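Local coordinates for protein P-granule scaffold (Caenorhabditis japonica, PDB 5W4A) that scaffolds P granules, the germ granules of nematodes, and is probably involved in mRNA repression, the chain here being its largely helical N-domain, at residues K120-K131 against A142-E151. Residues are numbered along the deposited sequence; the frame is centred on the assembly and turned at random.
Sequences KKKLNLMGRKAK and AILIKTINSE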
loop_
_atom_site.group_PDB
_atom_site.type_symbol
_atom_site.label_atom_id
_atom_site.label_comp_id
_atom_site.label_asym_id
_atom_site.label_seq_id
_atom_site.Cartn_x
_atom_site.Cartn_y
_atom_site.Cartn_z
ATOM N N LYS C 120 -14.081 -14.668 -7.094
ATOM C CA LYS C 120 -13.137 -14.076 -6.155
ATOM C C LYS C 120 -11.686 -14.344 -6.557
ATOM O O LYS C 120 -10.821 -13.497 -6.317
ATOM C CB LYS C 120 -13.426 -14.584 -4.739
ATOM C CG LYS C 120 -14.703 -13.977 -4.121
ATOM C CD LYS C 120 -14.812 -14.273 -2.625
ATOM C CE LYS C 120 -15.931 -13.475 -1.981
ATOM N NZ LYS C 120 -16.167 -13.903 -0.570
ATOM N N LYS C 121 -11.389 -15.487 -7.185
ATOM C CA LYS C 121 -10.023 -15.711 -7.661
ATOM C C LYS C 121 -9.708 -14.831 -8.869
ATOM O O LYS C 121 -8.601 -14.282 -8.974
ATOM C CB LYS C 121 -9.805 -17.186 -8.010
ATOM C CG LYS C 121 -10.340 -18.195 -6.990
ATOM C CD LYS C 121 -10.099 -17.819 -5.519
ATOM C CE LYS C 121 -8.680 -18.147 -5.068
ATOM N NZ LYS C 121 -8.481 -17.909 -3.607
ATOM N N LYS C 122 -10.658 -14.696 -9.802
ATOM C CA LYS C 122 -10.467 -13.772 -10.917
ATOM C C LYS C 122 -10.323 -12.352 -10.405
ATOM O O LYS C 122 -9.471 -11.586 -10.885
ATOM C CB LYS C 122 -11.644 -13.842 -11.901
ATOM C CG LYS C 122 -11.617 -15.045 -12.818
ATOM C CD LYS C 122 -12.777 -15.010 -13.810
ATOM C CE LYS C 122 -13.010 -16.384 -14.437
ATOM N NZ LYS C 122 -13.434 -17.395 -13.424
ATOM N N LEU C 123 -11.144 -11.980 -9.422
ATOM C CA LEU C 123 -11.036 -10.637 -8.870
ATOM C C LEU C 123 -9.715 -10.453 -8.144
ATOM O O LEU C 123 -9.124 -9.375 -8.216
ATOM C CB LEU C 123 -12.203 -10.327 -7.921
ATOM C CG LEU C 123 -13.533 -9.973 -8.599
ATOM C CD1 LEU C 123 -14.560 -9.596 -7.569
ATOM C CD2 LEU C 123 -13.385 -8.851 -9.612
ATOM N N ASN C 124 -9.245 -11.481 -7.417
ATOM C CA ASN C 124 -7.964 -11.361 -6.729
ATOM C C ASN C 124 -6.873 -10.947 -7.715
ATOM O O ASN C 124 -6.096 -10.024 -7.441
ATOM C CB ASN C 124 -7.611 -12.681 -6.027
ATOM C CG ASN C 124 -6.171 -12.724 -5.527
ATOM O OD1 ASN C 124 -5.363 -13.574 -5.964
ATOM N ND2 ASN C 124 -5.850 -11.853 -4.598
ATOM N N LEU C 125 -6.805 -11.610 -8.879
ATOM C CA LEU C 125 -5.776 -11.260 -9.856
ATOM C C LEU C 125 -6.003 -9.851 -10.407
ATOM O O LEU C 125 -5.049 -9.078 -10.612
ATOM C CB LEU C 125 -5.728 -12.290 -10.996
ATOM C CG LEU C 125 -5.284 -13.702 -10.588
ATOM C CD1 LEU C 125 -5.259 -14.600 -11.825
ATOM C CD2 LEU C 125 -3.927 -13.731 -9.873
HETATM N N MSE C 126 -7.261 -9.476 -10.610
HETATM C CA MSE C 126 -7.576 -8.160 -11.107
HETATM C C MSE C 126 -7.107 -7.098 -10.107
HETATM O O MSE C 126 -6.561 -6.060 -10.519
HETATM C CB MSE C 126 -9.092 -8.014 -11.362
HETATM C CG MSE C 126 -9.570 -6.543 -11.599
HETATM SE SE MSE C 126 -11.539 -6.470 -11.691
HETATM C CE MSE C 126 -11.811 -8.033 -12.850
ATOM N N GLY C 127 -7.361 -7.346 -8.816
ATOM C CA GLY C 127 -7.014 -6.363 -7.801
ATOM C C GLY C 127 -5.518 -6.195 -7.670
ATOM O O GLY C 127 -5.030 -5.084 -7.438
ATOM N N ARG C 128 -4.770 -7.287 -7.823
ATOM C CA ARG C 128 -3.316 -7.203 -7.719
ATOM C C ARG C 128 -2.739 -6.355 -8.850
ATOM O O ARG C 128 -1.835 -5.534 -8.630
ATOM C CB ARG C 128 -2.699 -8.611 -7.723
ATOM C CG ARG C 128 -3.034 -9.464 -6.481
ATOM C CD ARG C 128 -2.487 -10.872 -6.605
ATOM N NE ARG C 128 -1.033 -10.903 -6.661
ATOM C CZ ARG C 128 -0.234 -11.101 -5.620
ATOM N NH1 ARG C 128 -0.729 -11.317 -4.404
ATOM N NH2 ARG C 128 1.076 -11.103 -5.807
ATOM N N LYS C 129 -3.274 -6.497 -10.065
ATOM C CA LYS C 129 -2.823 -5.670 -11.172
ATOM C C LYS C 129 -3.282 -4.228 -11.002
ATOM O O LYS C 129 -2.528 -3.291 -11.313
ATOM C CB LYS C 129 -3.311 -6.266 -12.498
ATOM C CG LYS C 129 -2.566 -7.539 -12.848
ATOM C CD LYS C 129 -3.047 -8.157 -14.166
ATOM C CE LYS C 129 -2.570 -7.351 -15.371
ATOM N NZ LYS C 129 -2.738 -8.105 -16.658
ATOM N N ALA C 130 -4.504 -4.023 -10.479
ATOM C CA ALA C 130 -5.015 -2.664 -10.277
ATOM C C ALA C 130 -4.136 -1.873 -9.322
ATOM O O ALA C 130 -3.879 -0.683 -9.544
ATOM C CB ALA C 130 -6.454 -2.682 -9.741
ATOM N N LYS C 131 -3.685 -2.510 -8.246
ATOM C CA LYS C 131 -2.895 -1.798 -7.254
ATOM C C LYS C 131 -1.604 -1.254 -7.846
ATOM O O LYS C 131 -1.104 -0.230 -7.388
ATOM C CB LYS C 131 -2.614 -2.694 -6.062
ATOM C CG LYS C 131 -2.044 -1.952 -4.883
ATOM C CD LYS C 131 -2.028 -2.803 -3.642
ATOM C CE LYS C 131 -1.651 -1.931 -2.465
ATOM N NZ LYS C 131 -1.655 -2.686 -1.210
ATOM N N ALA C 142 -8.494 -1.943 -5.964
ATOM C CA ALA C 142 -7.676 -3.017 -5.399
ATOM C C ALA C 142 -7.985 -3.229 -3.925
ATOM O O ALA C 142 -8.142 -4.369 -3.481
ATOM C CB ALA C 142 -6.199 -2.693 -5.607
ATOM N N ILE C 143 -8.078 -2.144 -3.149
ATOM C CA ILE C 143 -8.367 -2.273 -1.722
ATOM C C ILE C 143 -9.763 -2.856 -1.515
ATOM O O ILE C 143 -9.974 -3.701 -0.631
ATOM C CB ILE C 143 -8.191 -0.918 -1.013
ATOM C CG1 ILE C 143 -6.723 -0.549 -0.988
ATOM C CG2 ILE C 143 -8.759 -0.965 0.436
ATOM C CD1 ILE C 143 -6.504 0.939 -0.693
ATOM N N LEU C 144 -10.744 -2.406 -2.303
ATOM C CA LEU C 144 -12.096 -2.959 -2.211
ATOM C C LEU C 144 -12.104 -4.468 -2.453
ATOM O O LEU C 144 -12.697 -5.232 -1.666
ATOM C CB LEU C 144 -13.013 -2.246 -3.204
ATOM C CG LEU C 144 -14.446 -2.729 -3.242
ATOM C CD1 LEU C 144 -15.167 -2.592 -1.899
ATOM C CD2 LEU C 144 -15.192 -1.969 -4.346
ATOM N N ILE C 145 -11.437 -4.909 -3.525
ATOM C CA ILE C 145 -11.356 -6.338 -3.838
ATOM C C ILE C 145 -10.698 -7.106 -2.690
ATOM O O ILE C 145 -11.185 -8.174 -2.267
ATOM C CB ILE C 145 -10.621 -6.555 -5.178
ATOM C CG1 ILE C 145 -11.527 -6.165 -6.340
ATOM C CG2 ILE C 145 -10.230 -8.029 -5.350
ATOM C CD1 ILE C 145 -10.819 -6.031 -7.652
ATOM N N LYS C 146 -9.589 -6.587 -2.157
ATOM C CA LYS C 146 -8.885 -7.296 -1.097
ATOM C C LYS C 146 -9.739 -7.378 0.156
ATOM O O LYS C 146 -9.704 -8.390 0.865
ATOM C CB LYS C 146 -7.546 -6.607 -0.830
ATOM C CG LYS C 146 -6.577 -6.777 -1.993
ATOM C CD LYS C 146 -5.335 -5.940 -1.864
ATOM C CE LYS C 146 -4.392 -6.051 -3.114
ATOM N NZ LYS C 146 -3.971 -7.477 -3.334
ATOM N N THR C 147 -10.533 -6.338 0.423
ATOM C CA THR C 147 -11.455 -6.336 1.553
ATOM C C THR C 147 -12.568 -7.375 1.373
ATOM O O THR C 147 -12.844 -8.171 2.285
ATOM C CB THR C 147 -12.025 -4.921 1.701
ATOM O OG1 THR C 147 -10.968 -4.029 2.059
ATOM C CG2 THR C 147 -13.086 -4.879 2.813
ATOM N N ILE C 148 -13.186 -7.405 0.182
ATOM C CA ILE C 148 -14.247 -8.360 -0.151
ATOM C C ILE C 148 -13.747 -9.797 -0.005
ATOM O O ILE C 148 -14.473 -10.686 0.480
ATOM C CB ILE C 148 -14.759 -8.087 -1.583
ATOM C CG1 ILE C 148 -15.518 -6.751 -1.633
ATOM C CG2 ILE C 148 -15.627 -9.248 -2.080
ATOM C CD1 ILE C 148 -15.650 -6.223 -3.066
ATOM N N ASN C 149 -12.505 -10.050 -0.412
ATOM C CA ASN C 149 -11.943 -11.399 -0.406
ATOM C C ASN C 149 -11.408 -11.813 0.955
ATOM O O ASN C 149 -10.997 -12.974 1.109
ATOM C CB ASN C 149 -10.841 -11.491 -1.455
ATOM C CG ASN C 149 -11.388 -11.706 -2.855
ATOM O OD1 ASN C 149 -12.551 -12.066 -3.038
ATOM N ND2 ASN C 149 -10.540 -11.498 -3.854
ATOM N N SER C 150 -11.401 -10.908 1.931
ATOM C CA SER C 150 -10.940 -11.233 3.276
ATOM C C SER C 150 -11.960 -12.130 3.963
ATOM O O SER C 150 -13.169 -11.944 3.824
ATOM C CB SER C 150 -10.740 -9.966 4.101
ATOM O OG SER C 150 -9.672 -9.214 3.582
ATOM N N GLU C 151 -11.479 -13.104 4.717
ATOM C CA GLU C 151 -12.414 -14.032 5.344
ATOM C C GLU C 151 -12.718 -13.714 6.804
ATOM O O GLU C 151 -13.863 -13.877 7.235
ATOM C CB GLU C 151 -11.902 -15.472 5.206
ATOM C CG GLU C 151 -12.161 -16.073 3.807
ATOM C CD GLU C 151 -13.654 -16.229 3.480
ATOM O OE1 GLU C 151 -14.476 -16.318 4.425
ATOM O OE2 GLU C 151 -14.002 -16.242 2.276
HETATM O O HOH W 1 -14.468 -13.373 1.627
HETATM O O HOH W 2 -7.811 -10.351 -3.190
HETATM O O HOH W 3 -6.289 -8.631 -4.971
#
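Gly127 against Ala142 and Ile145 is the close point of an antiparallel helix-helix packing, made where helix 116-131 turns back into helix 136-148, and it illustrates how small residues let two helices approach. The axes pass 8.4 Å apart at 147°, and Gly127 CA lies 4.2 Å from Ala142 CA. With no side chain at Gly127, Ile145 lies over the bare backbone: its CG2 is 3.4 Å from Leu123 O, and its CD1 reaches Gly127 CA and touches the selenium of Met126, whose side chain Ile145 meets at about a right angle. This helical hairpin belongs to a mainly helical domain; Ile148 also packs on Leu82 of helix 71-84. Toward the hairpin's open end Asn149, with CG swung beside its backbone N (chi1 -81°), runs alongside Lys120 in the opposite sense. Its ND2 gives a weak, bent hydrogen bond to Lys120 O (3.2 Å, 134°) and a regular one to a water shared with Asn124 ND2, whereas buried OD1 has no polar partner and rests against Lys120 CG. With an alanine in place of Asn149, Lys120 O would probably lose its cross-helix donor and a gap would open beside the Lys120 chain. Lys146 NZ reaches Asn124 O through a second water, and Arg128 turns outward to Glu189 and Thr158 of the second subunit.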